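Local coordinates for protein ThreeFoil (Artificial gene, PDB 3PG0) that is a designed three-fold symmetric beta-trefoil of ricin-type lectin ancestry that binds sodium and probably recognises sugars, at residues Y29-R34 against K38-E43; Y75-A80 against Y103-G108; R114-D117 against Y123-V126. One frame throughout, in Å; residues are numbered along the deposited sequence.

Interaction 1. Residues Y29-R34 against K38-E43; sequences YKLVAR and KALDVE
Strands 29-33 and 39-42 meet at a steep 115° between their N-to-C directions and approach to 4.8 Å, so the backbones join at a single bridge, Val-32 with Ala-39, before they diverge. In this beta-trefoil of the ricin-type lectin family the contact links a strand of the six-stranded antiparallel sheet to the short strand that follows it, which pairs onward with strand 53-56. Two backbone bonds flank the bridge: Leu-40 N donates to Leu-31 O at 2.9 Å, and Ala-33 N donates to Lys-38 O at 3.0 Å. Each acceptor also takes a CA-H contact, Leu-31 O from Ala-39 CA at 3.3 Å and Lys-38 O from Val-32 CA. Where the strands splay apart, a water replaces the next direct bond, accepting from Leu-31 N and donating to Leu-40 O; the latter oxygen is gripped a second time by the indole NE1 of Trp-66. Leu-31 and Leu-40 lie side by side and point the same way, meeting first at their CB atoms, 4.0 Å apart. Their first torsions differ: Leu-31 carries CG beside its backbone N (chi1 -78°), whereas Leu-40 turns CG beside its carbonyl carbon (chi1 -167°), and the CD2 methyls of Leu-31 and Leu-40 still come together. The pair is buried, with Leu-162 and Trp-66 against Leu-31 and Val-53, one of the residues of the sodium site, against Leu-40. Val-32 sends CG1 to the backbone of Lys-38. Lys-38 starts away from strand 29-33, and in the conformer described its NZ bonds to Thr-141 O. At the bridge, the methyl CB of Ala-39 comes to 3.9 Å from Leu-31 O.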
loop_
_atom_site.group_PDB
_atom_site.type_symbol
_atom_site.label_atom_id
_atom_site.label_comp_id
_atom_site.label_asym_id
_atom_site.label_seq_id
_atom_site.Cartn_x
_atom_site.Cartn_y
_atom_site.Cartn_z
ATOM N N TYR A 29 6.388 -3.000 -9.312
ATOM C CA TYR A 29 6.695 -1.658 -8.847
ATOM C C TYR A 29 7.157 -1.683 -7.404
ATOM O O TYR A 29 6.779 -2.565 -6.627
ATOM C CB TYR A 29 5.434 -0.777 -8.894
ATOM C CG TYR A 29 4.974 -0.404 -10.270
ATOM C CD1 TYR A 29 5.341 0.813 -10.839
ATOM C CD2 TYR A 29 4.174 -1.261 -11.009
ATOM C CE1 TYR A 29 4.928 1.161 -12.104
ATOM C CE2 TYR A 29 3.752 -0.917 -12.278
ATOM C CZ TYR A 29 4.136 0.293 -12.817
ATOM O OH TYR A 29 3.725 0.646 -14.080
ATOM N N LYS A 30 7.999 -0.732 -7.033
ATOM C CA LYS A 30 8.126 -0.437 -5.624
ATOM C C LYS A 30 7.301 0.813 -5.375
ATOM O O LYS A 30 7.121 1.648 -6.269
ATOM C CB LYS A 30 9.583 -0.299 -5.152
ATOM C CG LYS A 30 10.384 0.890 -5.668
ATOM C CD LYS A 30 11.673 1.034 -4.832
ATOM C CE LYS A 30 12.470 2.302 -5.164
ATOM N NZ LYS A 30 13.568 2.574 -4.155
ATOM N N LEU A 31 6.751 0.906 -4.171
ATOM C CA LEU A 31 5.985 2.072 -3.776
ATOM C C LEU A 31 6.723 2.728 -2.633
ATOM O O LEU A 31 6.892 2.124 -1.571
ATOM C CB LEU A 31 4.552 1.688 -3.353
ATOM C CG LEU A 31 3.590 1.418 -4.508
ATOM C CD1 LEU A 31 3.879 0.080 -5.109
ATOM C CD2 LEU A 31 2.144 1.471 -4.032
ATOM N N VAL A 32 7.166 3.965 -2.859
ATOM C CA VAL A 32 8.048 4.662 -1.926
ATOM C C VAL A 32 7.320 5.868 -1.349
ATOM O O VAL A 32 6.826 6.717 -2.095
ATOM C CB VAL A 32 9.331 5.140 -2.640
ATOM C CG1 VAL A 32 10.235 5.900 -1.680
ATOM C CG2 VAL A 32 10.064 3.953 -3.240
ATOM N N ALA A 33 7.242 5.933 -0.023
ATOM C CA ALA A 33 6.587 7.066 0.634
ATOM C C ALA A 33 7.408 8.334 0.456
ATOM O O ALA A 33 8.642 8.327 0.584
ATOM C CB ALA A 33 6.358 6.775 2.111
ATOM N N ARG A 34 6.717 9.433 0.174
ATOM C CA ARG A 34 7.395 10.687 -0.141
ATOM C C ARG A 34 8.199 11.216 1.035
ATOM O O ARG A 34 9.304 11.736 0.857
ATOM C CB ARG A 34 6.373 11.726 -0.591
ATOM C CG ARG A 34 6.981 13.052 -0.984
ATOM C CD ARG A 34 5.952 13.991 -1.597
ATOM N NE ARG A 34 6.602 15.229 -2.033
ATOM C CZ ARG A 34 5.996 16.201 -2.710
ATOM N NH1 ARG A 34 4.718 16.093 -3.037
ATOM N NH2 ARG A 34 6.675 17.287 -3.069
ATOM N N LYS A 38 11.109 5.387 2.025
ATOM C CA LYS A 38 11.088 3.963 2.338
ATOM C C LYS A 38 9.879 3.259 1.705
ATOM O O LYS A 38 8.875 3.899 1.373
ATOM C CB LYS A 38 11.147 3.756 3.851
ATOM C CG LYS A 38 12.447 4.333 4.450
ATOM C CD LYS A 38 12.576 4.064 5.934
ATOM C CE LYS A 38 13.884 4.636 6.462
ATOM N NZ LYS A 38 14.079 4.323 7.897
ATOM N N ALA A 39 9.994 1.947 1.536
ATOM C CA ALA A 39 9.117 1.190 0.660
ATOM C C ALA A 39 7.978 0.468 1.370
ATOM O O ALA A 39 8.104 0.054 2.526
ATOM C CB ALA A 39 9.964 0.168 -0.149
ATOM N N LEU A 40 6.875 0.308 0.648
ATOM C CA LEU A 40 5.767 -0.523 1.081
ATOM C C LEU A 40 6.217 -1.983 1.142
ATOM O O LEU A 40 6.688 -2.544 0.147
ATOM C CB LEU A 40 4.605 -0.354 0.104
ATOM C CG LEU A 40 3.243 -0.902 0.526
ATOM C CD1 LEU A 40 2.685 -0.083 1.694
ATOM C CD2 LEU A 40 2.301 -0.855 -0.678
ATOM N N ASP A 41 6.047 -2.600 2.309
ATOM C CA ASP A 41 6.758 -3.826 2.639
ATOM C C ASP A 41 5.851 -4.797 3.404
ATOM O O ASP A 41 5.186 -4.401 4.360
ATOM C CB ASP A 41 7.981 -3.411 3.475
ATOM C CG ASP A 41 8.815 -4.587 3.964
ATOM O OD1 ASP A 41 8.284 -5.481 4.665
ATOM O OD2 ASP A 41 10.026 -4.587 3.683
ATOM N N VAL A 42 5.811 -6.064 2.979
ATOM C CA VAL A 42 5.111 -7.074 3.784
ATOM C C VAL A 42 6.081 -7.656 4.808
ATOM O O VAL A 42 7.095 -8.270 4.456
ATOM C CB VAL A 42 4.520 -8.217 2.947
ATOM C CG1 VAL A 42 3.814 -9.222 3.866
ATOM C CG2 VAL A 42 3.543 -7.669 1.896
ATOM N N GLU A 43 5.732 -7.473 6.074
ATOM C CA GLU A 43 6.647 -7.644 7.192
ATOM C C GLU A 43 7.326 -9.013 7.229
ATOM O O GLU A 43 6.661 -10.058 7.297
ATOM C CB GLU A 43 5.913 -7.370 8.505
ATOM C CG GLU A 43 6.817 -7.403 9.716
ATOM C CD GLU A 43 6.109 -6.918 10.957
ATOM O OE1 GLU A 43 4.935 -7.296 11.158
ATOM O OE2 GLU A 43 6.727 -6.154 11.725
HETATM O O HOH W 1 7.416 -1.310 -2.362
#

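Interaction 2. Residues Y75-A80 against Y103-G108; sequences YYKLVA and YSYSGG
Lys-77 lays its aliphatic chain across one face of the Tyr-105 ring, and this pair carries the whole contact. CD of Lys-77 stands almost exactly above the middle of the ring, 3.6 Å from the Tyr-105 centroid and 2° off the normal, a well-centred CH-pi contact. CB of Lys-77, nearer the backbone, is 3.7 Å from Tyr-105 CE1, while NZ reaches the other flank of the ring and comes to 3.9 Å from CD2 of Tyr-105. The ammonium is thus an off-centre cation-pi partner, NZ being 4.5 Å from the Tyr-105 centroid and 35° off its normal; the carbon chain, more than the charge, occupies the centre of the face. Lys-77 achieves this by placing CG between its backbone N and carbonyl carbon (chi1 63°) and then running extended to NZ, so that CB, CD and NZ follow one another across the aromatic surface. Strand 75-80 belongs to the six-stranded antiparallel sheet of the beta-trefoil, and Tyr-105 comes from the loop joining strands 100-103 and 113-117, so the contact lays that loop against the outside of the sheet. The opposite face of the ring is taken by the loop itself: Gly-107 N lies 3.4 Å above the plane, over its centre, leaving the phenol sandwiched between a peptide nitrogen and a lysine methylene. Leu-71 and Ala-86 also touch the Tyr-105 side chain. The loop is secured by Gln-111, whose OE1 accepts from both Ser-106 N and Gly-108 N while its NE2 donates to Ser-104 O. A glycerol molecule, probably from the crystallisation liquor, lies about 3 Å from the Lys-77 side chain at their nearest atoms.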
loop_
_atom_site.group_PDB
_atom_site.type_symbol
_atom_site.label_atom_id
_atom_site.label_comp_id
_atom_site.label_asym_id
_atom_site.label_seq_id
_atom_site.Cartn_x
_atom_site.Cartn_y
_atom_site.Cartn_z
ATOM N N TYR A 75 -9.570 1.511 -10.550
ATOM C CA TYR A 75 -9.233 0.663 -9.411
ATOM C C TYR A 75 -8.210 -0.415 -9.770
ATOM O O TYR A 75 -8.171 -0.890 -10.910
ATOM C CB TYR A 75 -10.500 0.045 -8.810
ATOM C CG TYR A 75 -11.336 1.082 -8.098
ATOM C CD1 TYR A 75 -10.985 1.526 -6.829
ATOM C CD2 TYR A 75 -12.454 1.640 -8.703
ATOM C CE1 TYR A 75 -11.731 2.490 -6.181
ATOM C CE2 TYR A 75 -13.213 2.600 -8.055
ATOM C CZ TYR A 75 -12.844 3.017 -6.793
ATOM O OH TYR A 75 -13.582 3.982 -6.138
ATOM N N TYR A 76 -7.382 -0.770 -8.789
ATOM C CA TYR A 76 -6.330 -1.767 -8.928
ATOM C C TYR A 76 -6.302 -2.668 -7.708
ATOM O O TYR A 76 -6.666 -2.250 -6.611
ATOM C CB TYR A 76 -4.963 -1.070 -8.994
ATOM C CG TYR A 76 -4.765 -0.235 -10.237
ATOM C CD1 TYR A 76 -4.022 -0.720 -11.308
ATOM C CD2 TYR A 76 -5.339 1.033 -10.349
ATOM C CE1 TYR A 76 -3.845 0.033 -12.453
ATOM C CE2 TYR A 76 -5.164 1.797 -11.496
ATOM C CZ TYR A 76 -4.416 1.287 -12.540
ATOM O OH TYR A 76 -4.232 2.040 -13.677
ATOM N N LYS A 77 -5.845 -3.902 -7.883
ATOM C CA LYS A 77 -5.371 -4.659 -6.734
ATOM C C LYS A 77 -3.856 -4.601 -6.778
ATOM O O LYS A 77 -3.256 -4.488 -7.853
ATOM C CB LYS A 77 -5.895 -6.105 -6.695
ATOM C CG LYS A 77 -5.465 -7.002 -7.836
ATOM C CD LYS A 77 -5.848 -8.460 -7.553
ATOM C CE LYS A 77 -5.399 -9.358 -8.696
ATOM N NZ LYS A 77 -5.697 -10.811 -8.418
ATOM N N LEU A 78 -3.241 -4.617 -5.604
ATOM C CA LEU A 78 -1.789 -4.606 -5.509
ATOM C C LEU A 78 -1.357 -5.917 -4.885
ATOM O O LEU A 78 -1.720 -6.235 -3.748
ATOM C CB LEU A 78 -1.305 -3.426 -4.663
ATOM C CG LEU A 78 -1.258 -2.090 -5.400
ATOM C CD1 LEU A 78 -2.635 -1.471 -5.475
ATOM C CD2 LEU A 78 -0.290 -1.139 -4.701
ATOM N N VAL A 79 -0.581 -6.683 -5.641
ATOM C CA VAL A 79 -0.265 -8.054 -5.252
ATOM C C VAL A 79 1.221 -8.166 -4.944
ATOM O O VAL A 79 2.054 -7.844 -5.789
ATOM C CB VAL A 79 -0.606 -9.055 -6.377
ATOM C CG1 VAL A 79 -0.315 -10.467 -5.918
ATOM C CG2 VAL A 79 -2.065 -8.915 -6.789
ATOM N N ALA A 80 1.549 -8.627 -3.742
ATOM C CA ALA A 80 2.945 -8.728 -3.337
ATOM C C ALA A 80 3.635 -9.876 -4.067
ATOM O O ALA A 80 3.110 -10.987 -4.149
ATOM C CB ALA A 80 3.051 -8.898 -1.824
ATOM N N TYR A 103 -3.650 -10.059 2.305
ATOM C CA TYR A 103 -4.597 -11.156 2.467
ATOM C C TYR A 103 -4.908 -11.710 1.098
ATOM O O TYR A 103 -4.879 -10.972 0.109
ATOM C CB TYR A 103 -5.897 -10.668 3.138
ATOM C CG TYR A 103 -6.543 -11.717 4.028
ATOM C CD1 TYR A 103 -6.290 -11.731 5.397
ATOM C CD2 TYR A 103 -7.380 -12.706 3.503
ATOM C CE1 TYR A 103 -6.849 -12.686 6.222
ATOM C CE2 TYR A 103 -7.950 -13.673 4.336
ATOM C CZ TYR A 103 -7.677 -13.646 5.695
ATOM O OH TYR A 103 -8.215 -14.587 6.557
ATOM N N SER A 104 -5.199 -13.006 1.029
ATOM C CA SER A 104 -5.625 -13.595 -0.230
ATOM C C SER A 104 -6.734 -12.750 -0.841
ATOM O O SER A 104 -7.647 -12.305 -0.136
ATOM C CB SER A 104 -6.113 -15.024 -0.006
ATOM O OG SER A 104 -5.052 -15.833 0.460
ATOM N N TYR A 105 -6.645 -12.523 -2.149
ATOM C CA TYR A 105 -7.618 -11.689 -2.841
ATOM C C TYR A 105 -8.944 -12.422 -3.010
ATOM O O TYR A 105 -8.980 -13.569 -3.479
ATOM C CB TYR A 105 -7.092 -11.271 -4.216
ATOM C CG TYR A 105 -7.937 -10.204 -4.887
ATOM C CD1 TYR A 105 -7.950 -8.905 -4.408
ATOM C CD2 TYR A 105 -8.714 -10.496 -6.010
ATOM C CE1 TYR A 105 -8.703 -7.929 -5.009
ATOM C CE2 TYR A 105 -9.480 -9.513 -6.624
ATOM C CZ TYR A 105 -9.470 -8.229 -6.111
ATOM O OH TYR A 105 -10.223 -7.236 -6.703
ATOM N N SER A 106 -10.030 -11.757 -2.636
ATOM C CA SER A 106 -11.369 -12.298 -2.847
ATOM C C SER A 106 -12.284 -11.297 -3.545
ATOM O O SER A 106 -13.489 -11.524 -3.647
ATOM C CB SER A 106 -11.990 -12.765 -1.531
ATOM O OG SER A 106 -12.101 -11.696 -0.607
ATOM N N GLY A 107 -11.713 -10.199 -4.035
ATOM C CA GLY A 107 -12.487 -9.194 -4.742
ATOM C C GLY A 107 -13.204 -8.190 -3.856
ATOM O O GLY A 107 -14.049 -7.426 -4.329
ATOM N N GLY A 108 -12.864 -8.172 -2.572
ATOM C CA GLY A 108 -13.499 -7.239 -1.652
ATOM C C GLY A 108 -13.145 -5.794 -1.978
ATOM O O GLY A 108 -12.050 -5.511 -2.475
#

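Interaction 3. Residues R114-D117 against Y123-V126; sequences RLVD and YKLV
Val-116 and Lys-124 run side by side on one face of a pair of antiparallel strands, with CB of Val-116 3.7 Å from Lys-124 CG and 3.8 Å from Lys-124 CE. The lysine starts with CG between its backbone N and carbonyl carbon (chi1 60°) and stays extended beyond, which carries its methylenes past the valine. On the same face Arg-114 bends at chi3 (89°), folding its guanidinium over Val-126: NH1 comes to 3.6 Å from Val-126 CG1, and CG2 of that valine lies over a face of the planar group. A water in the guanidinium plane accepts weak bonds from Arg-114 NH2 and Lys-124 NZ, bridging two like charges. These strands, 113-117 and 123-127, form a beta hairpin within the antiparallel sheet of the trefoil. Backbone bonds run both ways in the hydrogen-bonded pairs Arg-114 with Val-126 and Val-116 with Lys-124; the N-H of Arg-114 points almost straight at Val-126 O, 2.8 Å from N, though it meets that carbonyl well off its axis. The other face carries Leu-115 beside Leu-125, and Tyr-123 beside Asp-117. With CG beside its backbone N (chi1 -69°), Tyr-123 leans its ring across the neighbouring strand, where CE1 lies 3.9 Å from Asp-117 CB and the carbonyl carbon of Leu-115 sits at the ring's edge. Asp-117 OD1 accepts from Gly-119 N.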
loop_
_atom_site.group_PDB
_atom_site.type_symbol
_atom_site.label_atom_id
_atom_site.label_comp_id
_atom_site.label_asym_id
_atom_site.label_seq_id
_atom_site.Cartn_x
_atom_site.Cartn_y
_atom_site.Cartn_z
ATOM N N ARG A 114 -7.880 2.936 -5.562
ATOM C CA ARG A 114 -7.879 3.930 -6.629
ATOM C C ARG A 114 -6.513 4.605 -6.647
ATOM O O ARG A 114 -6.087 5.174 -5.643
ATOM C CB ARG A 114 -8.995 4.963 -6.409
ATOM C CG ARG A 114 -9.406 5.752 -7.652
ATOM C CD ARG A 114 -10.688 6.566 -7.410
ATOM N NE ARG A 114 -10.433 7.915 -6.889
ATOM C CZ ARG A 114 -10.664 8.307 -5.637
ATOM N NH1 ARG A 114 -11.159 7.460 -4.750
ATOM N NH2 ARG A 114 -10.400 9.556 -5.268
ATOM N N LEU A 115 -5.822 4.555 -7.783
ATOM C CA LEU A 115 -4.508 5.191 -7.909
ATOM C C LEU A 115 -4.614 6.585 -8.529
ATOM O O LEU A 115 -4.723 6.725 -9.748
ATOM C CB LEU A 115 -3.544 4.316 -8.725
ATOM C CG LEU A 115 -2.739 3.265 -7.949
ATOM C CD1 LEU A 115 -3.643 2.351 -7.129
ATOM C CD2 LEU A 115 -1.864 2.450 -8.893
ATOM N N VAL A 116 -4.566 7.608 -7.678
ATOM C CA VAL A 116 -4.825 8.991 -8.081
ATOM C C VAL A 116 -3.542 9.809 -8.244
ATOM O O VAL A 116 -2.783 9.986 -7.295
ATOM C CB VAL A 116 -5.792 9.692 -7.088
ATOM C CG1 VAL A 116 -6.185 11.076 -7.604
ATOM C CG2 VAL A 116 -7.016 8.827 -6.866
ATOM N N ASP A 117 -3.316 10.299 -9.461
ATOM C CA ASP A 117 -2.138 11.087 -9.798
ATOM C C ASP A 117 -2.270 12.471 -9.157
ATOM O O ASP A 117 -3.239 13.187 -9.415
ATOM C CB ASP A 117 -2.033 11.198 -11.325
ATOM C CG ASP A 117 -0.767 11.905 -11.792
ATOM O OD1 ASP A 117 -0.013 12.452 -10.954
ATOM O OD2 ASP A 117 -0.535 11.921 -13.020
ATOM N N TYR A 123 1.496 9.772 -6.174
ATOM C CA TYR A 123 0.114 9.276 -6.155
ATOM C C TYR A 123 -0.406 9.156 -4.734
ATOM O O TYR A 123 0.361 8.963 -3.795
ATOM C CB TYR A 123 0.044 7.871 -6.760
ATOM C CG TYR A 123 0.297 7.818 -8.237
ATOM C CD1 TYR A 123 -0.757 7.733 -9.130
ATOM C CD2 TYR A 123 1.582 7.847 -8.736
ATOM C CE1 TYR A 123 -0.531 7.676 -10.491
ATOM C CE2 TYR A 123 1.821 7.793 -10.096
ATOM C CZ TYR A 123 0.761 7.705 -10.966
ATOM O OH TYR A 123 0.999 7.657 -12.321
ATOM N N LYS A 124 -1.725 9.232 -4.576
ATOM C CA LYS A 124 -2.351 8.677 -3.382
ATOM C C LYS A 124 -3.093 7.430 -3.824
ATOM O O LYS A 124 -3.517 7.319 -4.983
ATOM C CB LYS A 124 -3.316 9.663 -2.710
ATOM C CG LYS A 124 -4.478 10.110 -3.602
ATOM C CD LYS A 124 -5.445 11.076 -2.875
ATOM C CE LYS A 124 -6.493 11.579 -3.852
ATOM N NZ LYS A 124 -7.426 12.582 -3.235
ATOM N N LEU A 125 -3.222 6.483 -2.903
ATOM C CA LEU A 125 -3.928 5.240 -3.167
ATOM C C LEU A 125 -5.077 5.204 -2.190
ATOM O O LEU A 125 -4.875 5.193 -0.968
ATOM C CB LEU A 125 -3.025 4.013 -2.963
ATOM C CG LEU A 125 -1.972 3.755 -4.044
ATOM C CD1 LEU A 125 -0.829 4.751 -3.956
ATOM C CD2 LEU A 125 -1.433 2.325 -3.932
ATOM N N VAL A 126 -6.288 5.195 -2.738
ATOM C CA VAL A 126 -7.478 5.362 -1.927
ATOM C C VAL A 126 -8.289 4.068 -1.936
ATOM O O VAL A 126 -8.702 3.587 -2.989
ATOM C CB VAL A 126 -8.335 6.541 -2.451
ATOM C CG1 VAL A 126 -9.558 6.751 -1.567
ATOM C CG2 VAL A 126 -7.506 7.815 -2.531
HETATM O O HOH W 2 -9.884 12.312 -5.439
#

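Interactions 1, 2 and 3 follow one another along the chain without overlap, and their centres lie about 14 to 16 Å apart. All reach the six-stranded antiparallel sheet: strand 28-33 serves interaction 1, while strands 75-80 and 113-117, used by interactions 2 and 3, are neighbours in it. Inside the trefoil, equivalent leucines of the repeated sequence converge: Leu-31 CD2 lies 3.6 Å from Leu-78 CD2 and 3.7 Å from Leu-125 CD2, and Leu-78 CD2 is likewise 3.7 Å from Leu-125 CD2. One leucine from a strand of each interaction thus meets the other two in a triangle, consistent with the designed three-fold symmetry; Leu-78 is on the strand of interaction 2 but not in its contact.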